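Local coordinates for alpha-L-rhamnosidase (Klebsiella oxytoca, PDB 4XHC), which probably cleaves terminal alpha-L-rhamnose from rhamnosides, as a glycoside hydrolase family 78 enzyme, and is captured here with rhamnose bound, at residues 232-237 / 267-272; 245-250 / 272-277; 282-287 / 303-308; 297-302 / 353-358. All blocks are in the same frame, centred on the assembly; numbering follows the deposited sequence.

Interaction 1 (232-237 / 267-272); sequences QEVFED and VRRCLY. With RAM (alpha-L-rhamnopyranose), chain C.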
# COMPACT_ATOMS: atom_id res chain seq x y z
N GLN A 232 25.06 3.75 -7.83
CA GLN A 232 23.79 4.01 -8.52
C GLN A 232 23.94 5.34 -9.26
O GLN A 232 24.93 5.51 -9.98
CB GLN A 232 22.64 4.01 -7.51
CG GLN A 232 22.46 2.70 -6.75
CD GLN A 232 21.89 1.58 -7.61
OE1 GLN A 232 21.11 1.83 -8.53
NE2 GLN A 232 22.28 0.35 -7.30
N GLU A 233 22.99 6.27 -9.12
CA GLU A 233 23.13 7.58 -9.76
C GLU A 233 24.09 8.48 -8.98
O GLU A 233 24.56 9.50 -9.49
CB GLU A 233 21.76 8.25 -9.98
CG GLU A 233 21.09 7.74 -11.26
CD GLU A 233 19.66 8.22 -11.45
OE1 GLU A 233 18.85 8.04 -10.51
OE2 GLU A 233 19.34 8.76 -12.53
N VAL A 234 24.36 8.08 -7.74
CA VAL A 234 25.49 8.58 -6.94
C VAL A 234 26.10 7.40 -6.20
O VAL A 234 25.57 6.29 -6.26
CB VAL A 234 25.04 9.65 -5.92
CG1 VAL A 234 24.41 10.84 -6.62
CG2 VAL A 234 24.08 9.08 -4.88
N PHE A 235 27.19 7.63 -5.49
CA PHE A 235 27.72 6.63 -4.55
C PHE A 235 26.85 6.62 -3.30
O PHE A 235 27.08 7.40 -2.38
CB PHE A 235 29.17 6.96 -4.15
CG PHE A 235 30.19 6.70 -5.21
CD1 PHE A 235 30.69 5.42 -5.41
CD2 PHE A 235 30.69 7.72 -5.99
CE1 PHE A 235 31.66 5.17 -6.36
CE2 PHE A 235 31.65 7.48 -6.96
CZ PHE A 235 32.14 6.21 -7.14
N GLU A 236 25.85 5.75 -3.24
CA GLU A 236 24.96 5.70 -2.08
C GLU A 236 25.67 5.05 -0.89
O GLU A 236 26.49 4.16 -1.09
CB GLU A 236 23.69 4.93 -2.40
CG GLU A 236 22.85 5.55 -3.51
CD GLU A 236 21.50 4.86 -3.71
OE1 GLU A 236 21.14 3.98 -2.89
OE2 GLU A 236 20.80 5.20 -4.69
N ASP A 237 25.40 5.51 0.33
CA ASP A 237 26.03 4.91 1.50
C ASP A 237 25.52 3.50 1.74
O ASP A 237 26.31 2.59 2.01
CB ASP A 237 25.89 5.79 2.76
CG ASP A 237 24.45 6.01 3.20
OD1 ASP A 237 23.54 6.04 2.35
OD2 ASP A 237 24.23 6.20 4.41
N VAL A 267 33.07 9.79 -9.55
CA VAL A 267 33.76 10.48 -8.44
C VAL A 267 33.76 11.98 -8.69
O VAL A 267 33.53 12.78 -7.79
CB VAL A 267 35.22 9.99 -8.27
CG1 VAL A 267 35.91 10.73 -7.13
CG2 VAL A 267 35.25 8.49 -8.01
N ARG A 268 34.00 12.34 -9.94
CA ARG A 268 33.97 13.72 -10.38
C ARG A 268 32.59 14.34 -10.18
O ARG A 268 32.49 15.47 -9.71
CB ARG A 268 34.34 13.79 -11.85
CG ARG A 268 34.58 15.18 -12.39
CD ARG A 268 34.88 15.09 -13.86
NE ARG A 268 35.02 16.42 -14.43
CZ ARG A 268 34.70 16.75 -15.68
NH1 ARG A 268 34.18 15.84 -16.51
NH2 ARG A 268 34.88 17.99 -16.09
N ARG A 269 31.54 13.61 -10.56
CA ARG A 269 30.16 14.06 -10.37
C ARG A 269 29.88 14.36 -8.90
O ARG A 269 29.27 15.38 -8.55
CB ARG A 269 29.16 13.02 -10.90
CG ARG A 269 27.72 13.24 -10.46
CD ARG A 269 26.75 12.31 -11.18
NE ARG A 269 25.50 12.14 -10.44
CZ ARG A 269 24.46 12.97 -10.48
NH1 ARG A 269 24.47 14.08 -11.22
NH2 ARG A 269 23.38 12.69 -9.77
N CYS A 270 30.35 13.48 -8.03
CA CYS A 270 30.06 13.58 -6.61
C CYS A 270 30.88 14.70 -5.97
O CYS A 270 30.39 15.37 -5.06
CB CYS A 270 30.22 12.22 -5.93
SG CYS A 270 28.92 11.03 -6.46
N LEU A 271 32.09 14.94 -6.47
CA LEU A 271 32.87 16.12 -6.05
C LEU A 271 32.16 17.43 -6.40
O LEU A 271 32.10 18.34 -5.57
CB LEU A 271 34.26 16.12 -6.67
CG LEU A 271 35.34 15.32 -5.95
CD1 LEU A 271 36.55 15.11 -6.85
CD2 LEU A 271 35.76 15.99 -4.64
N TYR A 272 31.62 17.53 -7.61
CA TYR A 272 30.95 18.76 -8.05
C TYR A 272 29.62 18.98 -7.34
O TYR A 272 29.17 20.11 -7.20
CB TYR A 272 30.75 18.78 -9.57
CG TYR A 272 31.94 19.32 -10.34
CD1 TYR A 272 32.12 20.69 -10.53
CD2 TYR A 272 32.90 18.46 -10.87
CE1 TYR A 272 33.21 21.19 -11.23
CE2 TYR A 272 33.99 18.95 -11.57
CZ TYR A 272 34.15 20.31 -11.75
OH TYR A 272 35.24 20.76 -12.44
C1 RAM C . 24.99 7.47 9.08
C2 RAM C . 25.47 6.48 8.04
C3 RAM C . 26.44 7.15 7.08
C4 RAM C . 27.39 8.03 7.87
C5 RAM C . 26.61 9.19 8.46
C6 RAM C . 27.16 9.68 9.77
O1 RAM C . 23.64 7.28 9.27
O2 RAM C . 26.14 5.45 8.73
O3 RAM C . 27.18 6.17 6.35
O4 RAM C . 28.41 8.54 7.03
O5 RAM C . 25.23 8.81 8.67

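Interaction 2 (245-250 / 272-277); sequences LWLGDL and YLFAGH. With RAM (alpha-L-rhamnopyranose), chain C.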
# COMPACT_ATOMS: atom_id res chain seq x y z
N LEU A 245 24.27 10.16 -0.84
CA LEU A 245 25.69 10.50 -0.94
C LEU A 245 26.21 11.22 0.31
O LEU A 245 25.78 12.34 0.59
CB LEU A 245 25.91 11.40 -2.16
CG LEU A 245 27.31 11.93 -2.45
CD1 LEU A 245 28.29 10.80 -2.72
CD2 LEU A 245 27.25 12.89 -3.64
N TRP A 246 27.11 10.58 1.05
CA TRP A 246 27.80 11.21 2.20
C TRP A 246 29.30 11.31 1.92
O TRP A 246 29.88 10.45 1.26
CB TRP A 246 27.63 10.37 3.48
CG TRP A 246 26.26 10.38 4.11
CD1 TRP A 246 25.17 9.67 3.70
CD2 TRP A 246 25.86 11.07 5.30
NE1 TRP A 246 24.11 9.90 4.55
CE2 TRP A 246 24.51 10.75 5.54
CE3 TRP A 246 26.51 11.93 6.18
CZ2 TRP A 246 23.79 11.26 6.62
CZ3 TRP A 246 25.79 12.45 7.26
CH2 TRP A 246 24.45 12.11 7.47
N LEU A 247 29.95 12.34 2.46
CA LEU A 247 31.34 12.61 2.10
C LEU A 247 32.34 11.60 2.68
O LEU A 247 33.27 11.20 2.00
CB LEU A 247 31.74 14.04 2.48
CG LEU A 247 32.30 14.82 1.29
CD1 LEU A 247 32.22 16.32 1.52
CD2 LEU A 247 33.73 14.38 0.97
N GLY A 248 32.15 11.19 3.92
CA GLY A 248 33.03 10.20 4.53
C GLY A 248 32.99 8.89 3.78
O GLY A 248 34.03 8.26 3.54
N ASP A 249 31.77 8.49 3.40
CA ASP A 249 31.54 7.25 2.67
C ASP A 249 32.16 7.33 1.27
O ASP A 249 32.89 6.44 0.85
CB ASP A 249 30.04 6.94 2.58
CG ASP A 249 29.40 6.75 3.96
OD1 ASP A 249 29.39 7.71 4.75
OD2 ASP A 249 28.90 5.64 4.25
N LEU A 250 31.87 8.43 0.57
CA LEU A 250 32.45 8.72 -0.74
C LEU A 250 33.96 8.54 -0.75
O LEU A 250 34.52 7.97 -1.69
CB LEU A 250 32.10 10.15 -1.17
CG LEU A 250 32.74 10.68 -2.46
CD1 LEU A 250 32.41 9.78 -3.63
CD2 LEU A 250 32.29 12.10 -2.74
N TYR A 272 31.62 17.53 -7.61
CA TYR A 272 30.95 18.76 -8.05
C TYR A 272 29.62 18.98 -7.34
O TYR A 272 29.17 20.11 -7.20
CB TYR A 272 30.75 18.78 -9.57
CG TYR A 272 31.94 19.32 -10.34
CD1 TYR A 272 32.12 20.69 -10.53
CD2 TYR A 272 32.90 18.46 -10.87
CE1 TYR A 272 33.21 21.19 -11.23
CE2 TYR A 272 33.99 18.95 -11.57
CZ TYR A 272 34.15 20.31 -11.75
OH TYR A 272 35.24 20.76 -12.44
N LEU A 273 28.99 17.90 -6.89
CA LEU A 273 27.75 18.01 -6.15
C LEU A 273 27.99 18.69 -4.80
O LEU A 273 27.33 19.68 -4.48
CB LEU A 273 27.09 16.64 -5.95
CG LEU A 273 26.37 16.04 -7.16
CD1 LEU A 273 25.99 14.59 -6.89
CD2 LEU A 273 25.14 16.85 -7.52
N PHE A 274 28.93 18.18 -4.02
CA PHE A 274 29.27 18.79 -2.74
C PHE A 274 29.75 20.23 -2.90
O PHE A 274 29.42 21.07 -2.07
CB PHE A 274 30.35 17.99 -2.01
CG PHE A 274 29.84 16.76 -1.34
CD1 PHE A 274 29.16 16.85 -0.14
CD2 PHE A 274 30.04 15.51 -1.90
CE1 PHE A 274 28.69 15.71 0.49
CE2 PHE A 274 29.57 14.37 -1.28
CZ PHE A 274 28.89 14.47 -0.08
N ALA A 275 30.49 20.52 -3.96
CA ALA A 275 30.97 21.87 -4.21
C ALA A 275 29.88 22.83 -4.71
O ALA A 275 29.99 24.05 -4.53
CB ALA A 275 32.12 21.83 -5.22
N GLY A 276 28.85 22.29 -5.35
CA GLY A 276 27.84 23.08 -6.05
C GLY A 276 26.74 23.68 -5.20
O GLY A 276 26.01 24.57 -5.65
N HIS A 277 26.58 23.17 -3.98
CA HIS A 277 25.59 23.71 -3.07
C HIS A 277 26.12 23.61 -1.65
O HIS A 277 26.16 22.53 -1.07
CB HIS A 277 24.27 22.95 -3.23
CG HIS A 277 23.10 23.62 -2.56
ND1 HIS A 277 21.97 22.93 -2.19
CD2 HIS A 277 22.89 24.90 -2.19
CE1 HIS A 277 21.11 23.76 -1.63
NE2 HIS A 277 21.65 24.96 -1.61
C1 RAM C . 24.99 7.47 9.08
C2 RAM C . 25.47 6.48 8.04
C3 RAM C . 26.44 7.15 7.08
C4 RAM C . 27.39 8.03 7.87
C5 RAM C . 26.61 9.19 8.46
C6 RAM C . 27.16 9.68 9.77
O1 RAM C . 23.64 7.28 9.27
O2 RAM C . 26.14 5.45 8.73
O3 RAM C . 27.18 6.17 6.35
O4 RAM C . 28.41 8.54 7.03
O5 RAM C . 25.23 8.81 8.67

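Interaction 3 (282-287 / 303-308); sequences GMVSAN and DYSLFF. With RAM (alpha-L-rhamnopyranose), chain C.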
# COMPACT_ATOMS: atom_id res chain seq x y z
N GLY A 282 30.63 29.00 2.80
CA GLY A 282 31.47 28.15 1.95
C GLY A 282 31.69 26.71 2.42
O GLY A 282 32.29 25.93 1.70
N MET A 283 31.21 26.35 3.62
CA MET A 283 31.38 24.97 4.11
C MET A 283 30.49 23.96 3.39
O MET A 283 29.29 24.17 3.21
CB MET A 283 31.10 24.88 5.62
CG MET A 283 31.61 23.58 6.25
SD MET A 283 31.30 23.53 8.02
CE MET A 283 31.84 21.88 8.47
N VAL A 284 31.08 22.84 2.99
CA VAL A 284 30.35 21.78 2.32
C VAL A 284 29.55 20.97 3.34
O VAL A 284 29.95 20.84 4.50
CB VAL A 284 31.27 20.84 1.51
CG1 VAL A 284 32.08 21.61 0.49
CG2 VAL A 284 32.19 20.04 2.43
N SER A 285 28.41 20.45 2.91
CA SER A 285 27.55 19.65 3.76
C SER A 285 28.11 18.25 3.94
O SER A 285 29.00 17.81 3.21
CB SER A 285 26.15 19.59 3.17
OG SER A 285 25.64 20.90 3.02
N ALA A 286 27.58 17.55 4.94
CA ALA A 286 28.00 16.19 5.21
C ALA A 286 27.44 15.24 4.15
O ALA A 286 28.08 14.23 3.82
CB ALA A 286 27.53 15.76 6.59
N ASN A 287 26.26 15.57 3.62
CA ASN A 287 25.59 14.76 2.60
C ASN A 287 24.72 15.59 1.65
O ASN A 287 24.31 16.71 1.98
CB ASN A 287 24.74 13.69 3.26
CG ASN A 287 23.64 14.27 4.12
OD1 ASN A 287 22.54 14.47 3.66
ND2 ASN A 287 23.95 14.56 5.37
N ASP A 303 34.89 16.69 10.19
CA ASP A 303 35.74 15.73 9.48
C ASP A 303 35.33 15.53 8.03
O ASP A 303 36.18 15.54 7.14
CB ASP A 303 35.87 14.38 10.23
CG ASP A 303 34.53 13.71 10.56
OD1 ASP A 303 33.49 14.39 10.67
OD2 ASP A 303 34.54 12.47 10.77
N TYR A 304 34.03 15.37 7.79
CA TYR A 304 33.51 15.20 6.44
C TYR A 304 33.80 16.40 5.54
O TYR A 304 34.07 16.23 4.35
CB TYR A 304 32.01 14.90 6.47
CG TYR A 304 31.66 13.47 6.82
CD1 TYR A 304 32.53 12.68 7.56
CD2 TYR A 304 30.45 12.92 6.42
CE1 TYR A 304 32.21 11.37 7.87
CE2 TYR A 304 30.13 11.62 6.74
CZ TYR A 304 31.02 10.86 7.47
OH TYR A 304 30.73 9.56 7.79
N SER A 305 33.74 17.60 6.10
CA SER A 305 34.12 18.80 5.35
C SER A 305 35.59 18.73 4.91
O SER A 305 35.89 18.90 3.74
CB SER A 305 33.88 20.07 6.18
OG SER A 305 34.67 21.14 5.70
N LEU A 306 36.48 18.45 5.86
CA LEU A 306 37.90 18.32 5.55
C LEU A 306 38.20 17.20 4.56
O LEU A 306 39.19 17.27 3.84
CB LEU A 306 38.70 18.09 6.83
CG LEU A 306 38.90 19.33 7.69
CD1 LEU A 306 39.22 18.93 9.13
CD2 LEU A 306 39.98 20.23 7.12
N PHE A 307 37.37 16.16 4.53
CA PHE A 307 37.60 15.04 3.63
C PHE A 307 37.40 15.42 2.17
O PHE A 307 37.89 14.71 1.29
CB PHE A 307 36.71 13.83 3.97
CG PHE A 307 37.08 13.11 5.25
CD1 PHE A 307 38.40 13.01 5.66
CD2 PHE A 307 36.10 12.49 6.01
CE1 PHE A 307 38.72 12.33 6.83
CE2 PHE A 307 36.42 11.81 7.17
CZ PHE A 307 37.73 11.73 7.59
N PHE A 308 36.71 16.52 1.91
CA PHE A 308 36.65 17.05 0.56
C PHE A 308 38.07 17.19 -0.02
O PHE A 308 38.31 16.89 -1.19
CB PHE A 308 35.94 18.40 0.52
CG PHE A 308 35.67 18.90 -0.87
CD1 PHE A 308 34.50 18.54 -1.53
CD2 PHE A 308 36.58 19.72 -1.52
CE1 PHE A 308 34.25 19.00 -2.81
CE2 PHE A 308 36.34 20.18 -2.80
CZ PHE A 308 35.17 19.82 -3.45
C1 RAM C . 24.99 7.47 9.08
C2 RAM C . 25.47 6.48 8.04
C3 RAM C . 26.44 7.15 7.08
C4 RAM C . 27.39 8.03 7.87
C5 RAM C . 26.61 9.19 8.46
C6 RAM C . 27.16 9.68 9.77
O1 RAM C . 23.64 7.28 9.27
O2 RAM C . 26.14 5.45 8.73
O3 RAM C . 27.18 6.17 6.35
O4 RAM C . 28.41 8.54 7.03
O5 RAM C . 25.23 8.81 8.67

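Interaction 4 (297-302 / 353-358); sequences DDTFLF and DDWWVF. With RAM (alpha-L-rhamnopyranose), chain C.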
# COMPACT_ATOMS: atom_id res chain seq x y z
N ASP A 297 22.37 18.94 2.45
CA ASP A 297 21.72 18.83 3.75
C ASP A 297 22.15 19.99 4.64
O ASP A 297 23.18 20.61 4.38
CB ASP A 297 22.07 17.48 4.39
CG ASP A 297 21.10 17.08 5.50
OD1 ASP A 297 19.93 17.53 5.51
OD2 ASP A 297 21.52 16.30 6.37
N ASP A 298 21.36 20.27 5.66
CA ASP A 298 21.75 21.23 6.71
C ASP A 298 22.50 20.55 7.87
O ASP A 298 22.36 20.95 9.02
CB ASP A 298 20.53 22.01 7.21
CG ASP A 298 19.47 21.12 7.85
OD1 ASP A 298 19.73 19.92 8.09
OD2 ASP A 298 18.37 21.63 8.12
N THR A 299 23.30 19.53 7.57
CA THR A 299 24.10 18.81 8.56
C THR A 299 25.55 19.03 8.22
O THR A 299 25.96 18.77 7.09
CB THR A 299 23.80 17.30 8.51
OG1 THR A 299 22.44 17.07 8.88
CG2 THR A 299 24.70 16.51 9.46
N PHE A 300 26.33 19.52 9.17
CA PHE A 300 27.72 19.90 8.90
C PHE A 300 28.64 19.24 9.89
O PHE A 300 28.46 19.38 11.08
CB PHE A 300 27.85 21.42 8.92
CG PHE A 300 27.01 22.09 7.88
CD1 PHE A 300 27.45 22.20 6.57
CD2 PHE A 300 25.74 22.58 8.21
CE1 PHE A 300 26.66 22.80 5.60
CE2 PHE A 300 24.95 23.19 7.25
CZ PHE A 300 25.41 23.29 5.94
N LEU A 301 29.63 18.51 9.36
CA LEU A 301 30.59 17.77 10.16
C LEU A 301 32.04 18.20 9.88
O LEU A 301 32.48 18.28 8.74
CB LEU A 301 30.42 16.27 9.90
CG LEU A 301 29.14 15.63 10.46
CD1 LEU A 301 28.89 14.28 9.83
CD2 LEU A 301 29.18 15.50 11.98
N PHE A 302 32.78 18.49 10.95
CA PHE A 302 34.17 18.92 10.86
C PHE A 302 35.00 18.01 9.97
O PHE A 302 35.71 18.48 9.09
CB PHE A 302 34.74 18.97 12.27
CG PHE A 302 36.16 19.48 12.37
CD1 PHE A 302 36.42 20.85 12.41
CD2 PHE A 302 37.21 18.59 12.50
CE1 PHE A 302 37.72 21.31 12.55
CE2 PHE A 302 38.51 19.05 12.63
CZ PHE A 302 38.76 20.41 12.65
N ASP A 353 30.24 19.12 23.21
CA ASP A 353 29.36 17.96 23.39
C ASP A 353 28.36 17.73 22.24
O ASP A 353 27.78 16.65 22.14
CB ASP A 353 28.60 18.10 24.72
CG ASP A 353 29.52 18.15 25.94
OD1 ASP A 353 30.65 17.59 25.88
OD2 ASP A 353 29.11 18.73 26.98
N ASP A 354 28.16 18.72 21.38
CA ASP A 354 27.31 18.55 20.20
C ASP A 354 27.96 17.59 19.18
O ASP A 354 29.09 17.15 19.37
CB ASP A 354 26.96 19.91 19.57
CG ASP A 354 28.19 20.72 19.19
OD1 ASP A 354 28.96 21.12 20.10
OD2 ASP A 354 28.40 20.96 17.99
N TRP A 355 27.23 17.25 18.11
CA TRP A 355 27.70 16.28 17.10
C TRP A 355 28.41 17.03 15.97
O TRP A 355 27.93 17.13 14.84
CB TRP A 355 26.51 15.46 16.58
CG TRP A 355 26.86 14.22 15.78
CD1 TRP A 355 27.67 13.19 16.17
CD2 TRP A 355 26.36 13.87 14.49
NE1 TRP A 355 27.73 12.23 15.18
CE2 TRP A 355 26.94 12.62 14.14
CE3 TRP A 355 25.50 14.49 13.58
CZ2 TRP A 355 26.68 12.00 12.92
CZ3 TRP A 355 25.24 13.87 12.38
CH2 TRP A 355 25.83 12.64 12.06
N TRP A 356 29.58 17.57 16.31
CA TRP A 356 30.32 18.49 15.45
C TRP A 356 31.30 17.79 14.52
O TRP A 356 31.74 18.37 13.53
CB TRP A 356 31.05 19.54 16.29
CG TRP A 356 32.09 19.00 17.25
CD1 TRP A 356 31.87 18.52 18.51
CD2 TRP A 356 33.50 18.93 17.04
NE1 TRP A 356 33.06 18.13 19.08
CE2 TRP A 356 34.08 18.38 18.20
CE3 TRP A 356 34.34 19.29 15.97
CZ2 TRP A 356 35.45 18.17 18.33
CZ3 TRP A 356 35.70 19.07 16.09
CH2 TRP A 356 36.25 18.52 17.26
N VAL A 357 31.65 16.55 14.85
CA VAL A 357 32.54 15.72 14.05
C VAL A 357 32.06 14.26 14.19
O VAL A 357 31.51 13.88 15.22
CB VAL A 357 33.99 15.89 14.52
CG1 VAL A 357 34.15 15.48 15.98
CG2 VAL A 357 34.96 15.11 13.63
N PHE A 358 32.25 13.44 13.16
CA PHE A 358 31.72 12.07 13.21
C PHE A 358 32.67 11.02 13.81
O PHE A 358 32.41 10.52 14.89
CB PHE A 358 31.23 11.59 11.84
CG PHE A 358 30.82 10.15 11.86
CD1 PHE A 358 29.78 9.74 12.68
CD2 PHE A 358 31.51 9.21 11.12
CE1 PHE A 358 29.42 8.41 12.73
CE2 PHE A 358 31.15 7.87 11.18
CZ PHE A 358 30.10 7.47 11.98
C1 RAM C . 24.99 7.47 9.08
C2 RAM C . 25.47 6.48 8.04
C3 RAM C . 26.44 7.15 7.08
C4 RAM C . 27.39 8.03 7.87
C5 RAM C . 26.61 9.19 8.46
C6 RAM C . 27.16 9.68 9.77
O1 RAM C . 23.64 7.28 9.27
O2 RAM C . 26.14 5.45 8.73
O3 RAM C . 27.18 6.17 6.35
O4 RAM C . 28.41 8.54 7.03
O5 RAM C . 25.23 8.81 8.67

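Interaction 1 (232-237 / 267-272)
V234 and C270 mark the closest approach of the loop 232-237 to helix 264-276, with V234 CA and C270 CA 6.8 Å apart. The polar link comes from R269. Its CG lies opposite its own backbone N (chi1 166°), and the extended chain then carries the guanidinium out to the carbonyl of E233. R269 NE donates a hydrogen bond of 3.0 Å to E233 O. It arrives almost in line with the C=O bond, while the oxygen sits a little out of the guanidinium plane. R269 NH2 adds a weak bond to E233 O at 3.4 Å. The remaining nitrogen, R269 NH1, bonds to A43 O, so one side chain ties helix 264-276 to two backbone pieces. V234 CG1 packs 3.8 Å from R269 NH2.

The apolar half of the contact belongs to F235. C270 SG meets the edge of its ring, 3.8 Å from F235 CD2. Seen from the ring centroid, SG lies 79° off the normal. This is a sulfur-aromatic contact of the edge type. Further round the ring, F235 CE2 is 3.9 Å from V267 CG2. L250 and Q253 of helix 247-259 also pack on this phenylalanine. At the end of the loop D237 belongs to the rhamnose pocket, with D237 OD2 3.5 Å from O3 of the sugar. D237 OD1 is bonded to D242 N.

A cationic side chain thus satisfies a peptide carbonyl instead of a carboxylate. The E233 carboxylate pairs with R47. The positive charge of R269 would probably strengthen its bond to the carbonyl in this largely buried setting.

Interaction 2 (245-250 / 272-277)
L245 puts its branched end against F274 and L273 of helix 264-276. Its CG stands opposite the backbone N (chi1 178°), which points the two methyl groups at that helix. L245 CG lies 3.5 Å from F274 CE2, and L245 CD2 lies 3.9 Å from L273 CD1.

W246 faces the other way. It is the N-cap residue of helix 247-259, and its indole forms a platform for rhamnose. C5 of the sugar sits over one face of the ring, toward its rim, with C5 3.6 Å from W246 CE3. The carbonyl carbon of W246 still touches the F274 ring, at CZ.

The contact lies in the six-hairpin glycosidase domain, an (alpha/alpha)6 barrel in this family. Helices pack on one another, and residues at their ends and in the connecting loops line the sugar site.

L247 returns to the packing side. Its CG stands 3.6 Å from the centroid of the F274 ring, only 9° off the normal, which is a CH-pi contact. L247 CD1 continues over the same face toward the root of the ring. V311 and Y304 of helix 302-319 also touch L247.

D249, in the first turn of the helix, grips two neighbouring sugar hydroxyls with its two carboxylate oxygens. O4 of rhamnose donates to D249 OD1 at 2.6 Å, and O3 donates to D249 OD2 at 2.8 Å. L250 points back to the phenylalanine, and L250 CD2 lies 3.8 Å from F274 CE2.

Interaction 3 (282-287 / 303-308)
Y304, which packs beside A286, makes the shortest polar bond here: Y304 OH donates to O4 of rhamnose at 2.6 Å. O4 lies in the plane of the tyrosine ring, at its edge. Both segments belong to the helical six-hairpin glycosidase domain, where the loop 282-287 runs along the first turns of helix 302-319.

A286 CB is 4.1 Å from Y304 CD2. A286 O lies near the plane of the ring at its edge, 3.8 Å from Y304 CD2. W246 and W530 also touch Y304, so this pocket tyrosine is set among other pocket aromatics. D303, next to it, turns its carboxylate to two backbone amides, F358 N and I359 N, which joins the start of the helix to another wall of the sugar site.

No hydrogen bond crosses directly between the two segments. S305 turns its hydroxyl opposite its backbone N (chi1 159°), and this carries it to Q335 of helix 322-340. Q335 OE1 accepts from both S305 OG and V284 N, so one glutamine oxygen bridges the loop and the helix.

The rest of S305 is packed by apolar groups. V284 CG2 comes down on the backbone, 3.7 Å from S305 CA. The other branch of this valine, V284 CG1, reaches F308 CD1 at 4.4 Å, a looser contact. V284 thus covers adjacent turns of the helix. M283 adds an extended chain, and its terminal methyl, M283 CE, lies 3.6 Å from S305 CB.

Interaction 4 (297-302 / 353-358)
F302 carries its ring alongside W356. F302 CB begins the contact, 3.3 Å from W356 O, and it also touches W356 CE3 and V357 CB. F302 CG points away from the backbone N (chi1 -177°), which lays the ring beside the indole, with F302 CG 3.8 Å from W356 CZ3. Further out, F302 CD1 and CD2 both face W356 CZ3, and CD2 is the nearer at 3.9 Å. V357 CG2 lies at the edge of the phenyl ring. The edge of the indole therefore meets one face of this ring toward its rim, with the planes at 68°. This is an edge-to-face pair. A371 of helix 368-389 packs on both side chains.

The backbone fixes the same pair. F302 N donates a hydrogen bond of 2.8 Å to W356 O. The bond is nearly straight at the hydrogen (174°) and lies in the carbonyl plane.

L301, the N-cap residue of helix 302-319, fills the angle between W355 and F358. L301 CD2 sits 4.0 Å from the centroid of the six-membered ring of W355, almost straight above its face, as a CH-pi contact. L301 CD1 rests 4.1 Å from F358 CB. Nearby, D298 is salt-bridged to K186 of the second subunit.

W355 is the centre of an inverse gamma turn. It and F358 both meet C6 of rhamnose. The W355 edge does so in plane, with C6 3.9 Å from W355 CZ2, while F358 offers a face. An aromatic surface around the methyl group suits a site for a 6-deoxy sugar, here the rhamnose pocket of a family 78 enzyme.

In the fold
All four interactions reach the bound rhamnose from different parts of the helical domain. Interactions 1 and 2 share helix 264-276 and Y272, with centres 7 Å apart. F235 and L250 join them in the packing, and D237 lies against D249 at the sugar. Interaction 2 meets interaction 3 through a probable hydrogen bond from L247 N to A286 O, 3.0 Å. Interactions 3 and 4 alternate along the chain, with centres 9 Å apart. They meet through a probable hydrogen bond between S285 OG and D297 O, 2.8 Å. Interactions 1 and 4 lie about 21 Å apart between centres and do not touch, yet both border the sugar.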